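Local coordinates for protein dipeptidase AC. Metallo peptidase. MEROPS family M19 (Rhodobacter sphaeroides, PDB 3LY0) that probably hydrolyses dipeptides as a zinc metallopeptidase, and here binds a phosphinate mimic of the dipeptide L-Ala-D-Ala, at residues G48-G52 / G53-I57; S305-G309 / A310-Q314. All blocks are in the same frame, centred on the assembly; numbering follows the deposited sequence.

Interaction 1 of 2, residues G48-G52 / G53-I57; sequences GGFAG and GFFAI
Phe-50 lays its ring forward along the strand, alongside the backbone of Gly-52 and Gly-53. With CG anti to the backbone N (chi1 -179°), the ring follows the direction of the chain, and its CZ comes to 3.9 Å from Gly-53 N. Here the packing is close: the carbonyl oxygen Gly-52 O stands 3.4 Å above the plane of the Phe-50 ring, displaced toward the rim. Glycine suits both places next to the ring. At Gly-53 a beta carbon would press against Phe-50 CZ, and at Gly-52, with phi at 154°, it would be jammed against the preceding carbonyl oxygen. Residues 50-57 form one strand of the parallel beta sheet in this TIM-barrel-clan fold, running between strands 9-11 and 132-139; Gly-49 leads into it from helix 42-48 through a Schellman motif, its positive phi readily adopted by glycine. Farther along, the fit relaxes. Phe-55 swings its ring back toward Phe-50, but Phe-50 CE2 and Phe-55 CZ approach only to 4.2 Å, an apolar contact between two buried rings whose other neighbours include Asn-14 for both and, for Phe-55, the ring of Phe-114. The solvent side lies at the strand's beginning, where Gly-49 and Ala-51 are partly exposed and the small methyl of Ala-51 rests on Pro-8.

Interaction 2 of 2, residues S305-G309 / A310-Q314; sequences SDFDG and ATIPQ. With LY0 ((2R)-3-[(R)-[(1R)-1-aminoethyl](hydroxy)phosphoryl]-2-methylpropanoic acid), chain C.
The ring of Phe-307 meets Ile-312 at its edge: Ile-312 CD1 lies in the ring plane, 3.6 Å from Phe-307 CE1. One face of that ring carries Ser-305 CB, 3.4 Å above the plane and offset toward the rim, while Phe-265 packs against the ring edge-to-face. Ile-312 reaches the edge because its CG1 sits between the backbone N and the carbonyl carbon (chi1 68°) and the chain then extends fully, a long apolar branch well matched to a buried aromatic rim. The backbone leading into the ring is drawn in by an ST turn, Phe-307 N donating to Ser-305 OG at 2.9 Å and nearly straight (169°); the same hydroxyl is also hydrogen-bonded to Asp-11 and His-13 O. A second turn follows, closed by Gly-309 N bonding to Asp-306 O, with the backbone angles of a type II turn. The carboxylate of Asp-306 faces the inhibitor: its OD1 is 2.7 Å from LY0 O31, whereas its OD2 lies 3.0 Å from LY0 O62 and accepts from Asn-264 ND2. Shortening Asp-306 to an alanine is likely to leave the Asn-264 amide without its acceptor, to open a gap beside the phosphinate oxygen O31 and to cost the site a metal-binding carboxylate. Gly-309 leaves room for this carboxylate, since a beta carbon there would collide with Asp-306 OD1, and Gly-309 O approaches LY0 C4 at 3.2 Å. Ala-310 contributes just a methyl, with CB 4.0 Å from LY0 C7, small enough to sit beside the ligand's methyl carbon. Such a loop, following strand 301-303 and placing an aspartate known to bind metal in this protein close to ligand and zinc, is characteristic of the active-site end of a TIM-barrel metallohydrolase.

In the fold
Interactions 1 and 2 do not touch: their centres are 13 Å apart and their nearest atoms about 5 Å. The short strand 13-14 bridges them, for Asn-14 meets Phe-50 and Phe-55 on one hand and Phe-307 on the other. Its neighbours His-13 and Asp-15 bind zinc, which relates both contacts to the active site at different distances. Interaction 2 supplies Asp-306, Gly-309 and Ala-310 to the pocket, the side chain of Asp-306 being about 4 Å from a zinc ion. Residues 48-57 lie farther away, with the Phe-55 side chain about 10 Å from a zinc ion and about 11 Å from the inhibitor.

Interaction 1 of 2, residues G48-G52 / G53-I57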
# COMPACT_ATOMS: atom_id res chain seq x y z
N GLY A 48 13.68 -3.04 13.27
CA GLY A 48 12.51 -2.20 13.46
C GLY A 48 11.25 -2.93 13.86
O GLY A 48 10.24 -2.29 14.14
N GLY A 49 11.30 -4.26 13.89
CA GLY A 49 10.15 -5.05 14.26
C GLY A 49 9.13 -5.18 13.14
O GLY A 49 7.92 -5.28 13.40
N PHE A 50 9.61 -5.18 11.90
CA PHE A 50 8.76 -5.35 10.73
C PHE A 50 8.50 -6.84 10.58
O PHE A 50 9.41 -7.59 10.23
CB PHE A 50 9.48 -4.77 9.51
CG PHE A 50 8.71 -4.84 8.20
CD1 PHE A 50 7.90 -3.79 7.79
CD2 PHE A 50 8.84 -5.95 7.37
CE1 PHE A 50 7.21 -3.85 6.56
CE2 PHE A 50 8.16 -6.01 6.15
CZ PHE A 50 7.35 -4.96 5.75
N ALA A 51 7.27 -7.27 10.87
CA ALA A 51 6.89 -8.69 10.79
C ALA A 51 6.66 -9.18 9.36
O ALA A 51 6.77 -10.36 9.06
CB ALA A 51 5.63 -8.95 11.61
N GLY A 52 6.33 -8.25 8.47
CA GLY A 52 6.00 -8.59 7.11
C GLY A 52 5.08 -7.53 6.52
O GLY A 52 4.73 -6.55 7.17
N GLY A 53 4.69 -7.75 5.27
CA GLY A 53 3.79 -6.82 4.63
C GLY A 53 3.46 -7.17 3.19
O GLY A 53 3.90 -8.19 2.65
N PHE A 54 2.65 -6.30 2.58
CA PHE A 54 2.38 -6.37 1.16
C PHE A 54 3.55 -5.75 0.41
O PHE A 54 3.91 -4.58 0.66
CB PHE A 54 1.13 -5.57 0.80
CG PHE A 54 -0.17 -6.11 1.35
CD1 PHE A 54 -1.09 -6.73 0.50
CD2 PHE A 54 -0.52 -5.93 2.68
CE1 PHE A 54 -2.31 -7.20 0.99
CE2 PHE A 54 -1.73 -6.38 3.17
CZ PHE A 54 -2.63 -7.02 2.33
N PHE A 55 4.12 -6.51 -0.53
CA PHE A 55 5.20 -6.05 -1.40
C PHE A 55 4.63 -5.75 -2.78
O PHE A 55 4.22 -6.65 -3.50
CB PHE A 55 6.31 -7.11 -1.46
CG PHE A 55 7.13 -7.18 -0.20
CD1 PHE A 55 8.38 -6.58 -0.14
CD2 PHE A 55 6.63 -7.81 0.93
CE1 PHE A 55 9.13 -6.61 1.04
CE2 PHE A 55 7.36 -7.83 2.11
CZ PHE A 55 8.61 -7.25 2.16
N ALA A 56 4.59 -4.47 -3.11
CA ALA A 56 3.95 -4.02 -4.34
C ALA A 56 4.81 -4.22 -5.57
O ALA A 56 6.00 -3.87 -5.59
CB ALA A 56 3.54 -2.55 -4.21
N ILE A 57 4.17 -4.76 -6.60
CA ILE A 57 4.68 -4.74 -7.96
C ILE A 57 4.00 -3.56 -8.63
O ILE A 57 2.78 -3.56 -8.82
CB ILE A 57 4.29 -6.04 -8.69
CG1 ILE A 57 5.00 -7.25 -8.04
CG2 ILE A 57 4.59 -5.94 -10.19
CD1 ILE A 57 4.42 -8.57 -8.44

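Interaction 2 of 2, residues S305-G309 / A310-Q314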
# COMPACT_ATOMS: atom_id res chain seq x y z
N SER A 305 2.52 1.74 5.26
CA SER A 305 3.66 2.65 5.32
C SER A 305 3.95 3.44 4.04
O SER A 305 4.21 4.64 4.10
CB SER A 305 4.92 1.87 5.71
OG SER A 305 5.28 0.93 4.69
N ASP A 306 3.93 2.74 2.91
CA ASP A 306 4.49 3.27 1.67
C ASP A 306 6.01 3.39 1.80
O ASP A 306 6.63 4.22 1.13
CB ASP A 306 3.86 4.62 1.31
CG ASP A 306 3.51 4.73 -0.17
OD1 ASP A 306 3.87 3.83 -0.98
OD2 ASP A 306 2.86 5.73 -0.54
N PHE A 307 6.61 2.56 2.65
CA PHE A 307 8.07 2.49 2.70
C PHE A 307 8.65 2.30 1.30
O PHE A 307 8.17 1.46 0.52
CB PHE A 307 8.57 1.34 3.59
CG PHE A 307 8.52 1.62 5.08
CD1 PHE A 307 8.94 2.83 5.60
CD2 PHE A 307 8.10 0.61 5.95
CE1 PHE A 307 8.91 3.05 6.98
CE2 PHE A 307 8.06 0.83 7.32
CZ PHE A 307 8.47 2.05 7.83
N ASP A 308 9.69 3.07 0.99
CA ASP A 308 10.39 3.07 -0.30
C ASP A 308 9.56 3.57 -1.48
O ASP A 308 10.02 3.53 -2.62
CB ASP A 308 11.05 1.72 -0.57
CG ASP A 308 12.35 1.54 0.21
OD1 ASP A 308 13.09 2.54 0.32
OD2 ASP A 308 12.62 0.43 0.71
N GLY A 309 8.37 4.09 -1.20
CA GLY A 309 7.53 4.68 -2.23
C GLY A 309 7.30 6.18 -2.09
O GLY A 309 6.85 6.82 -3.03
N ALA A 310 7.61 6.75 -0.92
CA ALA A 310 7.31 8.15 -0.64
C ALA A 310 8.24 8.70 0.43
O ALA A 310 8.86 7.95 1.17
CB ALA A 310 5.87 8.28 -0.18
N THR A 311 8.31 10.02 0.53
CA THR A 311 8.99 10.65 1.66
C THR A 311 8.11 10.51 2.90
O THR A 311 6.90 10.76 2.83
CB THR A 311 9.25 12.14 1.40
OG1 THR A 311 10.07 12.28 0.24
CG2 THR A 311 9.97 12.78 2.60
N ILE A 312 8.71 10.12 4.02
CA ILE A 312 7.95 9.88 5.26
C ILE A 312 8.45 10.82 6.37
O ILE A 312 9.47 11.50 6.18
CB ILE A 312 8.02 8.38 5.67
CG1 ILE A 312 9.45 7.99 6.10
CG2 ILE A 312 7.54 7.49 4.52
CD1 ILE A 312 9.60 6.53 6.54
N PRO A 313 7.75 10.88 7.51
CA PRO A 313 8.13 11.85 8.55
C PRO A 313 9.53 11.59 9.10
O PRO A 313 9.94 10.45 9.26
CB PRO A 313 7.08 11.62 9.65
CG PRO A 313 5.92 10.95 8.94
CD PRO A 313 6.56 10.10 7.89
N GLN A 314 10.25 12.67 9.41
CA GLN A 314 11.60 12.55 9.94
C GLN A 314 11.67 11.69 11.20
O GLN A 314 12.68 11.01 11.43
CB GLN A 314 12.20 13.94 10.20
CG GLN A 314 11.49 14.73 11.28
CD GLN A 314 11.95 16.18 11.36
OE1 GLN A 314 12.85 16.60 10.64
NE2 GLN A 314 11.32 16.96 12.24
P LY0 C . 3.31 4.91 -4.46
C1 LY0 C . 5.06 5.37 -6.58
N1 LY0 C . 4.54 3.04 -5.92
C2 LY0 C . 4.74 4.40 -5.47
C4 LY0 C . 3.69 6.46 -3.54
C5 LY0 C . 2.65 7.54 -3.63
C6 LY0 C . 1.25 7.03 -3.39
C7 LY0 C . 2.99 8.80 -2.88
O31 LY0 C . 3.03 3.75 -3.53
O32 LY0 C . 2.07 5.10 -5.39
O61 LY0 C . 0.20 7.82 -3.71
O62 LY0 C . 1.05 5.89 -2.93